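Side-chain contacts in ankyrin repeat domain protein (Legionella pneumophila subsp. pneumophila, PDB 6MCA), which is a bacterial effector that interacts with the host LARP7 component of the 7SK snRNP complex and carries ankyrin repeats and probably a cysteine protease-like domain: residues 324-328 against 329-333; 394-397 against 398-402; 407-410 against 411-415. All blocks are in the same frame, centred on the assembly; numbering follows the deposited sequence.

Contact 1. Residues 324-328 against 329-333; sequences MINQQ and LGLLP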
loop_
_atom_site.group_PDB
_atom_site.type_symbol
_atom_site.label_atom_id
_atom_site.label_comp_id
_atom_site.label_asym_id
_atom_site.label_seq_id
_atom_site.Cartn_x
_atom_site.Cartn_y
_atom_site.Cartn_z
ATOM N N MET A 324 -0.232 17.187 21.952
ATOM C CA MET A 324 -0.982 16.557 23.037
ATOM C C MET A 324 -0.339 15.249 23.479
ATOM O O MET A 324 -0.243 14.970 24.681
ATOM C CB MET A 324 -2.431 16.321 22.608
ATOM C CG MET A 324 -3.254 17.590 22.455
ATOM S SD MET A 324 -4.983 17.255 22.060
ATOM C CE MET A 324 -5.427 16.150 23.400
ATOM N N ILE A 325 0.113 14.432 22.523
ATOM C CA ILE A 325 0.704 13.147 22.883
ATOM C C ILE A 325 2.047 13.341 23.576
ATOM O O ILE A 325 2.412 12.557 24.461
ATOM C CB ILE A 325 0.824 12.241 21.643
ATOM C CG1 ILE A 325 1.760 12.855 20.600
ATOM C CG2 ILE A 325 -0.550 11.984 21.037
ATOM C CD1 ILE A 325 2.086 11.924 19.453
ATOM N N ASN A 326 2.798 14.382 23.202
ATOM C CA ASN A 326 4.045 14.682 23.898
ATOM C C ASN A 326 3.792 14.958 25.374
ATOM O O ASN A 326 4.548 14.502 26.240
ATOM C CB ASN A 326 4.740 15.880 23.248
ATOM C CG ASN A 326 5.011 15.668 21.775
ATOM O OD1 ASN A 326 4.092 15.667 20.956
ATOM N ND2 ASN A 326 6.281 15.496 21.426
ATOM N N GLN A 327 2.725 15.698 25.677
ATOM C CA GLN A 327 2.404 16.007 27.065
ATOM C C GLN A 327 1.856 14.785 27.792
ATOM O O GLN A 327 2.192 14.550 28.959
ATOM C CB GLN A 327 1.401 17.159 27.120
ATOM C CG GLN A 327 0.752 17.358 28.477
ATOM C CD GLN A 327 0.923 18.768 28.998
ATOM O OE1 GLN A 327 1.608 19.589 28.388
ATOM N NE2 GLN A 327 0.294 19.060 30.130
ATOM N N GLN A 328 1.015 13.995 27.122
ATOM C CA GLN A 328 0.403 12.844 27.781
ATOM C C GLN A 328 1.439 11.774 28.104
ATOM O O GLN A 328 1.460 11.233 29.216
ATOM C CB GLN A 328 -0.719 12.273 26.912
ATOM C CG GLN A 328 -1.925 13.193 26.783
ATOM C CD GLN A 328 -2.990 12.639 25.856
ATOM O OE1 GLN A 328 -3.008 11.445 25.551
ATOM N NE2 GLN A 328 -3.888 13.506 25.402
ATOM N N LEU A 329 2.312 11.456 27.147
ATOM C CA LEU A 329 3.325 10.431 27.350
ATOM C C LEU A 329 4.592 10.957 28.012
ATOM O O LEU A 329 5.448 10.152 28.395
ATOM C CB LEU A 329 3.694 9.774 26.014
ATOM C CG LEU A 329 2.547 9.209 25.173
ATOM C CD1 LEU A 329 3.084 8.583 23.895
ATOM C CD2 LEU A 329 1.740 8.198 25.971
ATOM N N GLY A 330 4.730 12.273 28.163
ATOM C CA GLY A 330 5.945 12.845 28.711
ATOM C C GLY A 330 7.145 12.553 27.835
ATOM O O GLY A 330 8.148 12.003 28.302
ATOM N N LEU A 331 7.049 12.917 26.559
ATOM C CA LEU A 331 8.057 12.558 25.567
ATOM C C LEU A 331 9.291 13.432 25.753
ATOM O O LEU A 331 9.279 14.618 25.412
ATOM C CB LEU A 331 7.487 12.702 24.159
ATOM C CG LEU A 331 6.381 11.707 23.809
ATOM C CD1 LEU A 331 5.993 11.828 22.343
ATOM C CD2 LEU A 331 6.820 10.288 24.142
ATOM N N LEU A 332 10.360 12.840 26.280
ATOM C CA LEU A 332 11.611 13.555 26.496
ATOM C C LEU A 332 12.506 13.396 25.275
ATOM O O LEU A 332 12.923 12.270 24.972
ATOM C CB LEU A 332 12.316 13.027 27.735
ATOM C CG LEU A 332 13.715 13.554 28.056
ATOM C CD1 LEU A 332 13.732 15.073 28.090
ATOM C CD2 LEU A 332 14.203 12.979 29.376
ATOM N N PRO A 333 12.822 14.472 24.552
ATOM C CA PRO A 333 13.669 14.346 23.356
ATOM C C PRO A 333 15.004 13.693 23.679
ATOM O O PRO A 333 15.668 14.041 24.658
ATOM C CB PRO A 333 13.844 15.797 22.894
ATOM C CG PRO A 333 12.647 16.503 23.427
ATOM C CD PRO A 333 12.344 15.851 24.747
HETATM O O HOH W 1 8.331 16.125 23.486
#
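Asn-326 and Leu-331 meet because both first torsions place CG opposite the residue's own carbonyl carbon, chi1 -57° in the asparagine and -67° in the leucine. The two side chains then cross at about a right angle, and the amide nitrogen of Asn-326 lies against one methyl of the leucine, with ND2 to CD1 at 3.8 Å. The same Leu-331 CD1 also rests on the Asn-326 CA at 3.8 Å, which shows the methyl lying across the root of the asparagine as well as against its amide.

Polar ties run alongside this contact. The Leu-331 N-H reaches back to Asn-326 O over 3.0 Å, nearly straight at 164° and lying in the carbonyl plane on a lone pair. A water clamps the same pair by a second route: it accepts from Asn-326 ND2 at 3.0 Å and donates to Leu-331 O at 2.6 Å. The amide that touches the leucine methyl is thus also tied to the leucine backbone.

Within the helix, Leu-329 N donates to Ile-325 O at 2.9 Å, while Leu-329 CG sits 3.4 Å from that Ile-325 O. Leu-329 packs on Trp-277 and Phe-307, and Leu-331 on Tyr-295 and Ile-297.

Gly-330, with positive phi, is the first residue to leave the helical conformation. That glycine and the six-to-one bond from Leu-331 N back to Asn-326 O identify a helix C-cap of the Schellman type, here turning helix 318-329 into strand 331-337.

Contact 2. Residues 394-397 against 398-402; sequences ECIQ and RFYLA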
loop_
_atom_site.group_PDB
_atom_site.type_symbol
_atom_site.label_atom_id
_atom_site.label_comp_id
_atom_site.label_asym_id
_atom_site.label_seq_id
_atom_site.Cartn_x
_atom_site.Cartn_y
_atom_site.Cartn_z
ATOM N N GLU A 394 11.010 -7.785 -12.301
ATOM C CA GLU A 394 9.696 -8.412 -12.419
ATOM C C GLU A 394 9.000 -7.970 -13.698
ATOM O O GLU A 394 8.448 -8.794 -14.438
ATOM C CB GLU A 394 8.838 -8.071 -11.201
ATOM C CG GLU A 394 9.000 -9.015 -10.026
ATOM C CD GLU A 394 8.100 -8.649 -8.861
ATOM O OE1 GLU A 394 7.500 -7.553 -8.891
ATOM O OE2 GLU A 394 7.992 -9.457 -7.914
ATOM N N CYS A 395 9.014 -6.663 -13.971
ATOM C CA CYS A 395 8.394 -6.161 -15.197
ATOM C C CYS A 395 9.052 -6.759 -16.436
ATOM O O CYS A 395 8.368 -7.217 -17.362
ATOM C CB CYS A 395 8.467 -4.635 -15.236
ATOM S SG CYS A 395 6.952 -3.818 -14.715
ATOM N N ILE A 396 10.388 -6.759 -16.467
ATOM C CA ILE A 396 11.104 -7.259 -17.639
ATOM C C ILE A 396 10.806 -8.737 -17.862
ATOM O O ILE A 396 10.601 -9.180 -18.999
ATOM C CB ILE A 396 12.614 -6.998 -17.493
ATOM C CG1 ILE A 396 12.900 -5.501 -17.594
ATOM C CG2 ILE A 396 13.400 -7.764 -18.548
ATOM C CD1 ILE A 396 14.323 -5.139 -17.268
ATOM N N GLN A 397 10.762 -9.521 -16.783
ATOM C CA GLN A 397 10.485 -10.947 -16.917
ATOM C C GLN A 397 9.053 -11.192 -17.375
ATOM O O GLN A 397 8.808 -12.057 -18.224
ATOM C CB GLN A 397 10.753 -11.662 -15.593
ATOM C CG GLN A 397 10.309 -13.114 -15.571
ATOM C CD GLN A 397 10.653 -13.809 -14.267
ATOM O OE1 GLN A 397 11.826 -13.990 -13.938
ATOM N NE2 GLN A 397 9.630 -14.201 -13.517
ATOM N N ARG A 398 8.094 -10.441 -16.830
ATOM C CA ARG A 398 6.703 -10.644 -17.211
ATOM C C ARG A 398 6.410 -10.172 -18.628
ATOM O O ARG A 398 5.428 -10.630 -19.222
ATOM C CB ARG A 398 5.774 -9.932 -16.227
ATOM C CG ARG A 398 5.739 -10.566 -14.850
ATOM C CD ARG A 398 4.969 -9.707 -13.866
ATOM N NE ARG A 398 5.071 -10.228 -12.507
ATOM C CZ ARG A 398 4.663 -9.575 -11.424
ATOM N NH1 ARG A 398 4.120 -8.371 -11.541
ATOM N NH2 ARG A 398 4.798 -10.127 -10.225
ATOM N N PHE A 399 7.227 -9.268 -19.178
ATOM C CA PHE A 399 6.967 -8.784 -20.533
ATOM C C PHE A 399 6.969 -9.921 -21.551
ATOM O O PHE A 399 6.098 -9.979 -22.426
ATOM C CB PHE A 399 7.994 -7.723 -20.928
ATOM C CG PHE A 399 7.882 -7.283 -22.363
ATOM C CD1 PHE A 399 6.930 -6.351 -22.742
ATOM C CD2 PHE A 399 8.722 -7.807 -23.333
ATOM C CE1 PHE A 399 6.820 -5.946 -24.060
ATOM C CE2 PHE A 399 8.616 -7.407 -24.653
ATOM C CZ PHE A 399 7.664 -6.475 -25.016
ATOM N N TYR A 400 7.940 -10.833 -21.457
ATOM C CA TYR A 400 8.079 -11.875 -22.469
ATOM C C TYR A 400 7.019 -12.963 -22.346
ATOM O O TYR A 400 6.844 -13.746 -23.285
ATOM C CB TYR A 400 9.473 -12.498 -22.392
ATOM C CG TYR A 400 10.595 -11.510 -22.630
ATOM C CD1 TYR A 400 10.948 -11.125 -23.917
ATOM C CD2 TYR A 400 11.297 -10.960 -21.567
ATOM C CE1 TYR A 400 11.971 -10.221 -24.138
ATOM C CE2 TYR A 400 12.321 -10.055 -21.777
ATOM C CZ TYR A 400 12.654 -9.689 -23.064
ATOM O OH TYR A 400 13.673 -8.789 -23.277
ATOM N N LEU A 401 6.310 -13.029 -21.222
ATOM C CA LEU A 401 5.270 -14.027 -21.005
ATOM C C LEU A 401 3.867 -13.451 -21.137
ATOM O O LEU A 401 2.891 -14.158 -20.866
ATOM C CB LEU A 401 5.432 -14.663 -19.622
ATOM C CG LEU A 401 6.721 -15.423 -19.310
ATOM C CD1 LEU A 401 7.009 -15.382 -17.817
ATOM C CD2 LEU A 401 6.625 -16.859 -19.795
ATOM N N ALA A 402 3.742 -12.196 -21.554
ATOM C CA ALA A 402 2.495 -11.458 -21.430
ATOM C C ALA A 402 1.692 -11.461 -22.726
ATOM O O ALA A 402 2.216 -11.679 -23.821
ATOM C CB ALA A 402 2.772 -10.014 -20.999
#
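Arg-398 N donates to Glu-394 O at 2.9 Å, and the Phe-399 N-H one step on is shared between Cys-395 O at 3.0 Å and, weakly, Ile-396 O, before a type I turn from Phe-399 to Ala-402.

Glu-394 and Arg-398 run side by side and point the same way. The arginine chain is extended from CG to NE and passes along its partner's backbone, with CG 3.3 Å from Glu-394 O. Their flat ends are stacked, carboxylate and guanidinium planes only 23° apart. The salt bridge is long, Glu-394 OE1 to Arg-398 NH2 at 4.0 Å. Because the oxygen lies well out of the guanidinium plane, no N-H points at it and the attraction is one of charge alone. Glu-394 OE2 has a further long, weak ion pair with Arg-390, Arg-398 NH1 has a weak hydrogen bond to Leu-151 O, and the pair rests on Asn-155 of helix 147-162.

Ile-396 and Tyr-400 form the second pair, again alongside each other. CG2 of the isoleucine meets CE2 of the ring at 4.1 Å, while Tyr-400 CD2 approaches Ile-396 O obliquely at 3.2 Å. Over the centre of one face of that ring lies Phe-399 CD2. Phe-399 itself makes a cation-pi contact with Lys-407 and meets the Tyr-445 ring edge-to-face.

Such i to i+4 pairs, one charged and one apolar, are typical of a helical turn; here the last turn of helix 373-399 gives way to the type I turn and the short connection into helix 404-421.

Contact 3. Residues 407-410 against 411-415; sequences KASI and AAILG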
loop_
_atom_site.group_PDB
_atom_site.type_symbol
_atom_site.label_atom_id
_atom_site.label_comp_id
_atom_site.label_asym_id
_atom_site.label_seq_id
_atom_site.Cartn_x
_atom_site.Cartn_y
_atom_site.Cartn_z
ATOM N N LYS A 407 1.476 -6.644 -22.436
ATOM C CA LYS A 407 2.756 -6.193 -22.973
ATOM C C LYS A 407 2.760 -4.686 -23.189
ATOM O O LYS A 407 3.747 -4.011 -22.873
ATOM C CB LYS A 407 3.066 -6.918 -24.282
ATOM C CG LYS A 407 3.713 -8.282 -24.119
ATOM C CD LYS A 407 4.408 -8.709 -25.403
ATOM C CE LYS A 407 4.795 -10.177 -25.366
ATOM N NZ LYS A 407 5.663 -10.547 -26.517
ATOM N N ALA A 408 1.665 -4.140 -23.726
ATOM C CA ALA A 408 1.572 -2.694 -23.908
ATOM C C ALA A 408 1.620 -1.967 -22.570
ATOM O O ALA A 408 2.293 -0.937 -22.434
ATOM C CB ALA A 408 0.292 -2.341 -24.664
ATOM N N SER A 409 0.917 -2.495 -21.566
ATOM C CA SER A 409 0.936 -1.879 -20.241
ATOM C C SER A 409 2.343 -1.890 -19.647
ATOM O O SER A 409 2.817 -0.878 -19.113
ATOM C CB SER A 409 -0.046 -2.599 -19.317
ATOM O OG SER A 409 0.085 -2.143 -17.983
ATOM N N ILE A 410 3.026 -3.033 -19.735
ATOM C CA ILE A 410 4.371 -3.146 -19.183
ATOM C C ILE A 410 5.336 -2.230 -19.928
ATOM O O ILE A 410 6.220 -1.615 -19.320
ATOM C CB ILE A 410 4.834 -4.614 -19.212
ATOM C CG1 ILE A 410 3.994 -5.452 -18.244
ATOM C CG2 ILE A 410 6.311 -4.725 -18.865
ATOM C CD1 ILE A 410 4.237 -6.942 -18.347
ATOM N N ALA A 411 5.178 -2.113 -21.249
ATOM C CA ALA A 411 6.029 -1.209 -22.013
ATOM C C ALA A 411 5.792 0.240 -21.610
ATOM O O ALA A 411 6.742 1.026 -21.518
ATOM C CB ALA A 411 5.788 -1.399 -23.510
ATOM N N ALA A 412 4.534 0.611 -21.362
ATOM C CA ALA A 412 4.247 1.961 -20.884
ATOM C C ALA A 412 4.896 2.215 -19.528
ATOM O O ALA A 412 5.463 3.288 -19.292
ATOM C CB ALA A 412 2.737 2.181 -20.807
ATOM N N ILE A 413 4.829 1.232 -18.627
ATOM C CA ILE A 413 5.451 1.389 -17.312
ATOM C C ILE A 413 6.963 1.547 -17.446
ATOM O O ILE A 413 7.576 2.404 -16.793
ATOM C CB ILE A 413 5.085 0.202 -16.401
ATOM C CG1 ILE A 413 3.572 0.142 -16.184
ATOM C CG2 ILE A 413 5.808 0.307 -15.066
ATOM C CD1 ILE A 413 3.106 -1.117 -15.485
ATOM N N LEU A 414 7.587 0.724 -18.294
ATOM C CA LEU A 414 9.033 0.806 -18.480
ATOM C C LEU A 414 9.434 2.141 -19.094
ATOM O O LEU A 414 10.452 2.730 -18.708
ATOM C CB LEU A 414 9.521 -0.352 -19.351
ATOM C CG LEU A 414 9.325 -1.769 -18.804
ATOM C CD1 LEU A 414 9.789 -2.806 -19.817
ATOM C CD2 LEU A 414 10.044 -1.947 -17.479
ATOM N N GLY A 415 8.648 2.633 -20.054
ATOM C CA GLY A 415 8.930 3.938 -20.627
ATOM C C GLY A 415 8.789 5.056 -19.614
ATOM O O GLY A 415 9.570 6.012 -19.618
#
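Ile-410 and Leu-414 lie side by side and point the same way, the i to i+4 pairing of one face of an alpha helix, here within helix 404-421. Their closest side-chain approach is from Ile-410 CG2 to Leu-414 CD1, 4.1 Å, so one methyl of each does the touching. The isoleucine brings CG2 to this place because that branch stands opposite its backbone nitrogen, beside the carbonyl carbon, while CG1 takes the position beside the nitrogen (chi1 -67°). Together the two residues form an apolar strip that faces helix 373-399, Ile-410 against Arg-398 and Phe-399, Leu-414 against Leu-392 and Cys-395.

A second pair, Ser-409 and Ile-413, looks toward another part of the fold. Ile-413 packs its CG1 branch against the serine backbone, and its CD1 methyl comes to 4.1 Å from Ser-409 OG. This hydroxyl is not without a polar partner, since it forms a hydrogen bond with Asp-170 O on strand 168-172; Ala-412 and Ile-413 both touch Val-169 of that strand, and Ile-413 also reaches Ala-156 and Ile-159 of helix 147-162. Different faces of one helix are therefore used by different neighbours.

The backbone evidence for a regular helix is consistent: four successive amides, from Ala-411 N to Leu-414 N, donate to the carbonyl four residues earlier with N-H...O angles of 157° to 161°, and the last of these bonds, Leu-414 N to Ile-410 O, measures 2.9 Å. Ala-411 CB lies 3.4 Å from Lys-407 O. At the far end of the pairing, Leu-414 CG lies 3.2 Å from Ile-410 O, the oxygen that accepts from Leu-414 N.

In the fold
From the N terminus, contact 1 comes first and closes the tight turn between helix 318-329 and strand 331-337, an outermost strand of the five-stranded antiparallel sheet. Contact 2 follows at the end of helix 373-399, and contact 3 lies within helix 404-421, the next helix. All three are local and in series, so none nests in or crosses another. Contact 1 stands apart, its centre about 50 Å from that of contact 2, on the opposite side of the chain's centre. Contacts 2 and 3 have centres about 10 Å apart and touch directly: Cys-395 CB meets Leu-414 CD2 at 3.8 Å, joining the two consecutive helices beside helix 147-162.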